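Local atomic coordinates of putative nisin-resistance protein (Streptococcus agalactiae 515, PDB entry 4Y68), a protein that probably confers resistance to the lantibiotic nisin as a membrane-anchored lipoprotein peptidase of family S41 that recognises and cleaves the peptide. Residues I126-D130 / K131-S135; I194-K197 / N198-L201; K140-N143 / I144-K148; Y281-E284 / N285-I288. All blocks are in the same frame, centred on the assembly; numbering follows the deposited sequence.

Interaction 1 of 4, residues I126-D130 / K131-S135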
loop_
_atom_site.group_PDB
_atom_site.type_symbol
_atom_site.label_atom_id
_atom_site.label_comp_id
_atom_site.label_asym_id
_atom_site.label_seq_id
_atom_site.Cartn_x
_atom_site.Cartn_y
_atom_site.Cartn_z
ATOM N N ILE A 126 2.090 -3.106 8.241
ATOM C CA ILE A 126 2.711 -2.124 9.119
ATOM C C ILE A 126 2.404 -0.740 8.579
ATOM O O ILE A 126 2.606 -0.473 7.388
ATOM C CB ILE A 126 4.229 -2.288 9.219
ATOM C CG1 ILE A 126 4.836 -1.091 9.960
ATOM C CG2 ILE A 126 4.851 -2.434 7.830
ATOM C CD1 ILE A 126 6.323 -1.250 10.257
ATOM N N SER A 127 1.928 0.132 9.462
ATOM C CA SER A 127 1.504 1.473 9.090
ATOM C C SER A 127 2.390 2.532 9.694
ATOM O O SER A 127 2.172 3.729 9.470
ATOM C CB SER A 127 0.068 1.716 9.530
ATOM O OG SER A 127 -0.787 1.530 8.417
ATOM N N LYS A 128 3.370 2.092 10.483
ATOM C CA LYS A 128 4.218 3.019 11.202
ATOM C C LYS A 128 5.043 3.829 10.237
ATOM O O LYS A 128 5.335 3.377 9.128
ATOM C CB LYS A 128 5.096 2.278 12.199
ATOM C CG LYS A 128 4.398 2.122 13.558
ATOM C CD LYS A 128 5.079 1.084 14.421
ATOM C CE LYS A 128 4.372 0.897 15.767
ATOM N NZ LYS A 128 4.955 -0.261 16.513
ATOM N N LEU A 129 5.364 5.052 10.659
ATOM C CA LEU A 129 6.147 6.010 9.874
ATOM C C LEU A 129 7.525 6.214 10.475
ATOM O O LEU A 129 8.476 6.498 9.763
ATOM C CB LEU A 129 5.446 7.379 9.798
ATOM C CG LEU A 129 4.055 7.448 9.181
ATOM C CD1 LEU A 129 3.588 8.902 9.106
ATOM C CD2 LEU A 129 4.110 6.790 7.800
ATOM N N ASP A 130 7.612 6.100 11.798
ATOM C CA ASP A 130 8.852 6.389 12.500
ATOM C C ASP A 130 9.994 5.489 12.035
ATOM O O ASP A 130 9.830 4.286 11.827
ATOM C CB ASP A 130 8.651 6.261 14.012
ATOM C CG ASP A 130 8.631 4.850 14.459
ATOM O OD1 ASP A 130 9.704 4.359 14.874
ATOM O OD2 ASP A 130 7.555 4.222 14.369
ATOM N N LYS A 131 11.153 6.107 11.863
ATOM C CA LYS A 131 12.331 5.485 11.257
ATOM C C LYS A 131 12.775 4.192 11.940
ATOM O O LYS A 131 13.238 3.250 11.283
ATOM C CB LYS A 131 13.474 6.502 11.280
ATOM C CG LYS A 131 14.676 6.217 10.407
ATOM C CD LYS A 131 15.673 7.382 10.554
ATOM C CE LYS A 131 16.612 7.525 9.355
ATOM N NZ LYS A 131 17.756 6.570 9.314
ATOM N N ARG A 132 12.655 4.153 13.260
ATOM C CA ARG A 132 13.145 3.003 14.014
ATOM C C ARG A 132 12.298 1.780 13.724
ATOM O O ARG A 132 12.830 0.724 13.398
ATOM C CB ARG A 132 13.170 3.291 15.522
ATOM C CG ARG A 132 13.674 2.107 16.354
ATOM C CD ARG A 132 13.857 2.438 17.848
ATOM N NE ARG A 132 15.126 3.119 18.122
ATOM C CZ ARG A 132 15.250 4.429 18.336
ATOM N NH1 ARG A 132 14.175 5.216 18.319
ATOM N NH2 ARG A 132 16.448 4.955 18.573
ATOM N N SER A 133 10.982 1.936 13.830
ATOM C CA SER A 133 10.058 0.841 13.575
ATOM C C SER A 133 10.193 0.291 12.163
ATOM O O SER A 133 10.178 -0.928 11.963
ATOM C CB SER A 133 8.609 1.284 13.789
ATOM O OG SER A 133 8.406 1.837 15.067
ATOM N N ILE A 134 10.279 1.185 11.179
ATOM C CA ILE A 134 10.250 0.720 9.798
ATOM C C ILE A 134 11.576 0.088 9.460
ATOM O O ILE A 134 11.623 -0.798 8.630
ATOM C CB ILE A 134 9.936 1.841 8.765
ATOM C CG1 ILE A 134 11.069 2.857 8.702
ATOM C CG2 ILE A 134 8.576 2.487 9.041
ATOM C CD1 ILE A 134 10.883 3.918 7.605
ATOM N N SER A 135 12.649 0.527 10.116
ATOM C CA SER A 135 13.966 -0.086 9.921
ATOM C C SER A 135 14.080 -1.462 10.621
ATOM O O SER A 135 14.763 -2.378 10.143
ATOM C CB SER A 135 15.063 0.854 10.428
ATOM O OG SER A 135 14.974 2.128 9.793
#
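D130 N-caps helix 131-147, and its carboxylate turns back over the first helical turn to take S133 in two ways. S133 N donates to D130 OD1 at 2.9 Å in a nearly straight bond, reaching that oxygen from above the carboxylate plane, 41° out of it. The second grip comes from the hydroxyl: S133 OG donates to D130 OD2 at 2.6 Å, meeting the syn lone pair of that carboxylate oxygen. What swings the carboxylate over the helix start is chi1 of 78°, which sets CG between the backbone N and the carbonyl carbon. With both oxygens engaged, the group can hardly rotate about its CB-CG bond. The backbone joins in, since I134 N donates to D130 O at 3.2 Å and so begins the helical ladder. As usual for a cap, the negative charge sits where the helix dipole would probably stabilise it.

Carbon atoms of K128 and I134 complete the turn. The extended chain of K128 runs past S133, CD coming within 3.5 Å of S133 OG, while the CG2 branch of I134 packs 3.4 Å from K128 O.

Behind the cap, I134 and I126 are buried against P167 at the start of helix 165-171, and the backbone of I126 bonds to N164. The loop thus carries the chain from strand 118-122 of the mixed sheet into helix 131-147, beside helix 165-171.

Interaction 2 of 4, residues I194-K197 / N198-L201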
loop_
_atom_site.group_PDB
_atom_site.type_symbol
_atom_site.label_atom_id
_atom_site.label_comp_id
_atom_site.label_asym_id
_atom_site.label_seq_id
_atom_site.Cartn_x
_atom_site.Cartn_y
_atom_site.Cartn_z
ATOM N N ILE A 194 7.021 3.898 -10.130
ATOM C CA ILE A 194 7.728 3.621 -8.880
ATOM C C ILE A 194 8.870 2.624 -9.172
ATOM O O ILE A 194 8.622 1.501 -9.602
ATOM C CB ILE A 194 6.796 3.063 -7.800
ATOM C CG1 ILE A 194 5.701 4.077 -7.446
ATOM C CG2 ILE A 194 7.595 2.622 -6.571
ATOM C CD1 ILE A 194 6.228 5.436 -6.956
ATOM N N THR A 195 10.110 3.069 -8.996
ATOM C CA THR A 195 11.295 2.238 -9.194
ATOM C C THR A 195 11.932 2.010 -7.843
ATOM O O THR A 195 11.560 2.656 -6.862
ATOM C CB THR A 195 12.379 2.894 -10.123
ATOM O OG1 THR A 195 12.941 4.043 -9.466
ATOM C CG2 THR A 195 11.793 3.325 -11.441
ATOM N N MET A 196 12.917 1.126 -7.797
ATOM C CA MET A 196 13.602 0.871 -6.549
ATOM C C MET A 196 14.292 2.149 -6.055
ATOM O O MET A 196 14.366 2.369 -4.864
ATOM C CB MET A 196 14.588 -0.294 -6.712
ATOM C CG MET A 196 15.185 -0.812 -5.404
ATOM S SD MET A 196 13.995 -1.268 -4.118
ATOM C CE MET A 196 13.335 -2.785 -4.768
ATOM N N LYS A 197 14.736 3.021 -6.959
ATOM C CA LYS A 197 15.291 4.338 -6.567
ATOM C C LYS A 197 14.317 5.280 -5.834
ATOM O O LYS A 197 14.698 5.983 -4.904
ATOM C CB LYS A 197 15.826 5.065 -7.797
ATOM C CG LYS A 197 16.847 4.278 -8.570
ATOM C CD LYS A 197 16.799 4.607 -10.070
ATOM C CE LYS A 197 17.649 5.833 -10.452
ATOM N NZ LYS A 197 17.164 7.140 -9.902
ATOM N N ASN A 198 13.062 5.332 -6.255
ATOM C CA ASN A 198 12.082 6.123 -5.511
ATOM C C ASN A 198 11.826 5.602 -4.080
ATOM O O ASN A 198 11.042 6.205 -3.338
ATOM C CB ASN A 198 10.738 6.181 -6.242
ATOM C CG ASN A 198 10.862 6.600 -7.684
ATOM O OD1 ASN A 198 10.242 5.987 -8.553
ATOM N ND2 ASN A 198 11.666 7.634 -7.957
ATOM N N ILE A 199 12.445 4.478 -3.709
ATOM C CA ILE A 199 12.243 3.899 -2.384
ATOM C C ILE A 199 13.345 4.395 -1.468
ATOM O O ILE A 199 14.516 4.184 -1.756
ATOM C CB ILE A 199 12.261 2.352 -2.408
ATOM C CG1 ILE A 199 11.313 1.811 -3.479
ATOM C CG2 ILE A 199 11.904 1.786 -1.025
ATOM C CD1 ILE A 199 9.851 1.966 -3.122
ATOM N N PRO A 200 12.983 5.067 -0.368
ATOM C CA PRO A 200 14.003 5.639 0.522
ATOM C C PRO A 200 14.804 4.593 1.283
ATOM O O PRO A 200 14.670 4.505 2.493
ATOM C CB PRO A 200 13.177 6.488 1.496
ATOM C CG PRO A 200 11.959 6.839 0.736
ATOM C CD PRO A 200 11.648 5.606 -0.077
ATOM N N LEU A 201 15.621 3.817 0.587
ATOM C CA LEU A 201 16.413 2.778 1.228
ATOM C C LEU A 201 17.412 3.364 2.228
ATOM O O LEU A 201 17.656 2.777 3.284
ATOM C CB LEU A 201 17.157 1.944 0.182
ATOM C CG LEU A 201 16.319 1.107 -0.780
ATOM C CD1 LEU A 201 17.221 0.217 -1.569
ATOM C CD2 LEU A 201 15.265 0.285 -0.062
#
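Strand 191-195 ends in a turn where the side-chain amide of N198 folds back on T195, the last strand residue. T195 N donates to N198 OD1 at 3.0 Å, straight at the hydrogen (166°) but arriving from above the amide's carbonyl plane, 37° out of it. T195 OG1 stands 3.4 Å from the same oxygen, at best a weak bond. It comes this close because chi1 of 67° holds the hydroxyl between the threonine's own N and carbonyl carbon, on the side of N198.

One residue on, the chain is pinned by I199 N donating to M196 O at 3.1 Å. Here the strand of the antiparallel sheet gives way to the long loop leading to strand 218-222, and R208 from that loop bonds to both M196 O and I199 O.

Apolar contacts accompany the turn. M196, bent at chi2 and chi3, brings SD 4.1 Å from I199 CG1, and the same sulfur lies 4.4 Å from L201 CD1. I194 meets I199 at about a right angle, CG2 to CD1 at 4.2 Å. M196 and I199 both also rest on I169 of helix 165-171, and P200, the centre of an inverse gamma turn, touches I166 there.

Interaction 3 of 4, residues K140-N143 / I144-K148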
loop_
_atom_site.group_PDB
_atom_site.type_symbol
_atom_site.label_atom_id
_atom_site.label_comp_id
_atom_site.label_asym_id
_atom_site.label_seq_id
_atom_site.Cartn_x
_atom_site.Cartn_y
_atom_site.Cartn_z
ATOM N N LYS A 140 14.714 -6.915 9.705
ATOM C CA LYS A 140 14.334 -8.298 9.949
ATOM C C LYS A 140 14.231 -9.081 8.630
ATOM O O LYS A 140 14.662 -10.230 8.541
ATOM C CB LYS A 140 13.005 -8.330 10.717
ATOM C CG LYS A 140 12.978 -9.187 11.968
ATOM C CD LYS A 140 12.327 -10.536 11.681
ATOM C CE LYS A 140 12.062 -11.333 12.967
ATOM N NZ LYS A 140 10.957 -10.774 13.832
ATOM N N LEU A 141 13.661 -8.464 7.598
ATOM C CA LEU A 141 13.515 -9.132 6.316
ATOM C C LEU A 141 14.876 -9.297 5.650
ATOM O O LEU A 141 15.245 -10.389 5.215
ATOM C CB LEU A 141 12.570 -8.352 5.399
ATOM C CG LEU A 141 11.096 -8.683 5.600
ATOM C CD1 LEU A 141 10.206 -7.678 4.912
ATOM C CD2 LEU A 141 10.818 -10.079 5.070
ATOM N N GLN A 142 15.605 -8.192 5.566
ATOM C CA GLN A 142 16.953 -8.185 5.032
ATOM C C GLN A 142 17.793 -9.313 5.663
ATOM O O GLN A 142 18.401 -10.107 4.952
ATOM C CB GLN A 142 17.584 -6.818 5.275
ATOM C CG GLN A 142 19.026 -6.680 4.855
ATOM C CD GLN A 142 19.182 -6.260 3.420
ATOM O OE1 GLN A 142 18.572 -6.835 2.508
ATOM N NE2 GLN A 142 20.001 -5.246 3.202
ATOM N N ASN A 143 17.796 -9.412 6.990
ATOM C CA ASN A 143 18.603 -10.443 7.638
ATOM C C ASN A 143 18.219 -11.831 7.188
ATOM O O ASN A 143 19.084 -12.649 6.887
ATOM C CB ASN A 143 18.505 -10.383 9.153
ATOM C CG ASN A 143 19.218 -11.564 9.812
ATOM O OD1 ASN A 143 18.649 -12.652 9.953
ATOM N ND2 ASN A 143 20.482 -11.364 10.181
ATOM N N ILE A 144 16.920 -12.092 7.136
ATOM C CA ILE A 144 16.442 -13.403 6.722
ATOM C C ILE A 144 16.911 -13.742 5.330
ATOM O O ILE A 144 17.402 -14.838 5.097
ATOM C CB ILE A 144 14.913 -13.500 6.758
ATOM C CG1 ILE A 144 14.424 -13.472 8.215
ATOM C CG2 ILE A 144 14.456 -14.767 6.005
ATOM C CD1 ILE A 144 12.915 -13.399 8.355
ATOM N N LEU A 145 16.768 -12.787 4.411
ATOM C CA LEU A 145 17.047 -13.029 2.999
ATOM C C LEU A 145 18.548 -13.084 2.711
ATOM O O LEU A 145 18.974 -13.845 1.850
ATOM C CB LEU A 145 16.389 -11.950 2.126
ATOM C CG LEU A 145 14.854 -11.960 2.051
ATOM C CD1 LEU A 145 14.303 -10.731 1.329
ATOM C CD2 LEU A 145 14.356 -13.220 1.385
ATOM N N MET A 146 19.340 -12.293 3.439
ATOM C CA MET A 146 20.775 -12.175 3.158
ATOM C C MET A 146 21.658 -13.147 3.971
ATOM O O MET A 146 22.682 -13.618 3.473
ATOM C CB MET A 146 21.246 -10.730 3.396
ATOM C CG MET A 146 20.707 -9.686 2.380
ATOM S SD MET A 146 21.173 -9.918 0.636
ATOM C CE MET A 146 22.966 -9.901 0.722
ATOM N N GLU A 147 21.260 -13.457 5.202
ATOM C CA GLU A 147 22.091 -14.266 6.091
ATOM C C GLU A 147 21.565 -15.664 6.431
ATOM O O GLU A 147 22.139 -16.348 7.274
ATOM C CB GLU A 147 22.301 -13.511 7.383
ATOM C CG GLU A 147 22.672 -12.071 7.148
ATOM C CD GLU A 147 23.857 -11.685 7.958
ATOM O OE1 GLU A 147 24.641 -12.594 8.285
ATOM O OE2 GLU A 147 24.007 -10.493 8.281
ATOM N N LYS A 148 20.472 -16.087 5.810
ATOM C CA LYS A 148 19.970 -17.428 6.060
ATOM C C LYS A 148 20.249 -18.287 4.850
ATOM O O LYS A 148 20.500 -17.789 3.753
ATOM C CB LYS A 148 18.473 -17.440 6.363
ATOM C CG LYS A 148 18.056 -16.676 7.614
ATOM C CD LYS A 148 18.599 -17.288 8.888
ATOM C CE LYS A 148 17.852 -16.717 10.085
ATOM N NZ LYS A 148 18.499 -17.050 11.369
#
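Four backbone bonds of the i to i+4 kind run through the last turns of helix 131-147. I144 N reaches K140 O, L145 N reaches L141 O, M146 N reaches Q142 O at 2.8 Å, and E147 N reaches N143 O at 2.9 Å. Beyond these the ladder slackens: K148 N to I144 O is a weak bond of 3.4 Å.

Side chains add van der Waals contacts one turn apart. Q142 and M146 lie alongside each other, pointing the same way, with OE1 of Q142 3.6 Å from CG of M146; the bend at chi2 of Q142 (88°) turns its amide toward the methionine. N143 and E147 instead cross at about a right angle, ND2 of N143 approaching CG of E147 at 3.8 Å, and the amide and carboxylate planes are 29° apart. I144 folds back along its own helix, CG1 lying 3.3 Å from K140 O, and CD1 stands 4.4 Å from CD of K140, whose ammonium bonds to P109 O.

Within the beta-alpha-beta unit of strand 118-122, helix 131-147 and strand 152-156, this end of the helix lies on the mixed sheet: L141 and I144 pack on I121, and I144 also meets L119 and Y111 of the edge strand 110-113.

Interaction 4 of 4, residues Y281-E284 / N285-I288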
loop_
_atom_site.group_PDB
_atom_site.type_symbol
_atom_site.label_atom_id
_atom_site.label_comp_id
_atom_site.label_asym_id
_atom_site.label_seq_id
_atom_site.Cartn_x
_atom_site.Cartn_y
_atom_site.Cartn_z
ATOM N N TYR A 281 -0.407 -4.834 -17.689
ATOM C CA TYR A 281 -1.779 -5.049 -17.211
ATOM C C TYR A 281 -2.283 -3.891 -16.359
ATOM O O TYR A 281 -1.556 -3.391 -15.509
ATOM C CB TYR A 281 -1.884 -6.333 -16.399
ATOM C CG TYR A 281 -1.699 -7.579 -17.209
ATOM C CD1 TYR A 281 -2.759 -8.139 -17.905
ATOM C CD2 TYR A 281 -0.460 -8.217 -17.268
ATOM C CE1 TYR A 281 -2.589 -9.300 -18.651
ATOM C CE2 TYR A 281 -0.286 -9.371 -18.004
ATOM C CZ TYR A 281 -1.352 -9.907 -18.692
ATOM O OH TYR A 281 -1.180 -11.055 -19.427
ATOM N N LYS A 282 -3.523 -3.475 -16.572
ATOM C CA LYS A 282 -4.062 -2.328 -15.830
ATOM C C LYS A 282 -4.907 -2.734 -14.623
ATOM O O LYS A 282 -5.607 -3.738 -14.654
ATOM C CB LYS A 282 -4.883 -1.437 -16.751
ATOM C CG LYS A 282 -4.069 -0.829 -17.883
ATOM C CD LYS A 282 -4.921 0.147 -18.715
ATOM C CE LYS A 282 -4.237 0.492 -20.043
ATOM N NZ LYS A 282 -4.905 1.621 -20.780
ATOM N N TYR A 283 -4.816 -1.952 -13.556
ATOM C CA TYR A 283 -5.579 -2.217 -12.340
ATOM C C TYR A 283 -6.226 -0.925 -11.904
ATOM O O TYR A 283 -5.606 0.138 -11.970
ATOM C CB TYR A 283 -4.687 -2.790 -11.212
ATOM C CG TYR A 283 -3.901 -4.033 -11.627
ATOM C CD1 TYR A 283 -4.357 -5.307 -11.322
ATOM C CD2 TYR A 283 -2.746 -3.919 -12.365
ATOM C CE1 TYR A 283 -3.667 -6.419 -11.726
ATOM C CE2 TYR A 283 -2.045 -5.019 -12.760
ATOM C CZ TYR A 283 -2.506 -6.265 -12.439
ATOM O OH TYR A 283 -1.784 -7.363 -12.836
ATOM N N GLU A 284 -7.473 -1.010 -11.466
ATOM C CA GLU A 284 -8.154 0.146 -10.910
ATOM C C GLU A 284 -9.081 -0.334 -9.808
ATOM O O GLU A 284 -10.278 -0.459 -10.010
ATOM C CB GLU A 284 -8.920 0.903 -11.995
ATOM C CG GLU A 284 -9.433 2.259 -11.563
ATOM C CD GLU A 284 -10.092 3.039 -12.701
ATOM O OE1 GLU A 284 -9.874 2.702 -13.887
ATOM O OE2 GLU A 284 -10.835 4.000 -12.404
ATOM N N ASN A 285 -8.511 -0.609 -8.642
ATOM C CA ASN A 285 -9.273 -1.166 -7.539
ATOM C C ASN A 285 -9.871 -2.474 -8.002
ATOM O O ASN A 285 -11.055 -2.751 -7.814
ATOM C CB ASN A 285 -10.336 -0.179 -7.060
ATOM C CG ASN A 285 -9.720 0.995 -6.308
ATOM O OD1 ASN A 285 -8.634 0.863 -5.736
ATOM N ND2 ASN A 285 -10.399 2.138 -6.305
ATOM N N THR A 286 -9.020 -3.263 -8.641
ATOM C CA THR A 286 -9.394 -4.568 -9.146
ATOM C C THR A 286 -8.486 -5.653 -8.561
ATOM O O THR A 286 -7.265 -5.475 -8.448
ATOM C CB THR A 286 -9.315 -4.618 -10.672
ATOM O OG1 THR A 286 -7.958 -4.496 -11.065
ATOM C CG2 THR A 286 -10.089 -3.471 -11.286
ATOM N N PRO A 287 -9.086 -6.788 -8.190
ATOM C CA PRO A 287 -8.328 -7.859 -7.545
ATOM C C PRO A 287 -7.215 -8.419 -8.436
ATOM O O PRO A 287 -7.316 -8.428 -9.658
ATOM C CB PRO A 287 -9.407 -8.917 -7.258
ATOM C CG PRO A 287 -10.675 -8.113 -7.096
ATOM C CD PRO A 287 -10.539 -7.032 -8.148
ATOM N N ILE A 288 -6.147 -8.880 -7.807
ATOM C CA ILE A 288 -5.082 -9.535 -8.533
ATOM C C ILE A 288 -5.271 -11.054 -8.450
ATOM O O ILE A 288 -5.391 -11.621 -7.366
ATOM C CB ILE A 288 -3.713 -9.117 -7.983
ATOM C CG1 ILE A 288 -3.596 -7.586 -7.992
ATOM C CG2 ILE A 288 -2.588 -9.748 -8.814
ATOM C CD1 ILE A 288 -2.414 -7.070 -7.167
#
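Y283 and T286 meet at about a right angle where strand 282-283, an antiparallel partner of strand 267-276, gives way to a turn. The hydroxyl of T286 points back at the tyrosine: OG1 lies 3.5 Å from CA of Y283 and 3.7 Å from its CB, and it approaches the ring obliquely. Chi1 of 67° on T286 sets this up by holding OG1 between the threonine's own N and carbonyl carbon, while CG2 takes the other side and packs 3.3 Å from E284 O.

The sharp change of direction comes at N285, whose backbone has positive phi (59°), a left-handed conformation. Its side chain leaves the contact and is held by T255, through N285 OD1 and the threonine hydroxyl. E284 likewise carries its carboxylate away on an extended chain, and OE2 bonds to the hydroxyl of Y49.

Further along, I288 approaches the same tyrosine ring, again at about a right angle and obliquely to its plane. The ring is fixed at its far end, because Y283 OH bonds to D277 OD2, and beside it lies L235 of helix 229-235. I288 is buried against that same helix, touching E231, F234 and L235, so tyrosine and isoleucine together join the end of the strand to the helix. Backbone bonds of N285 with T254 and of I288 with T250 also hold the turn. At the meeting point of the two apolar side chains, Y283 CE1 lies 3.9 Å from I288 CG1.

From the N terminus, interaction 1 comes first, closing the loop between strand 118-122 and helix 131-147. Interaction 3 follows at the far end of the same helix, its centre about 18 Å away, so the two mark the helix's start and its last turns. Interaction 2 comes next, turning the chain out of strand 191-195 toward strand 218-222, and interaction 4 follows last, turning it out of strand 282-283 toward strand 292-293. The four lie in series, none nested in or crossing another. Interactions 2 and 4 both reach the antiparallel sheet, while interactions 1 and 3 lie on the loop and helix that follow strand 118-122 of the mixed one. Interactions 1 and 2 also share helix 165-171 as a neighbour.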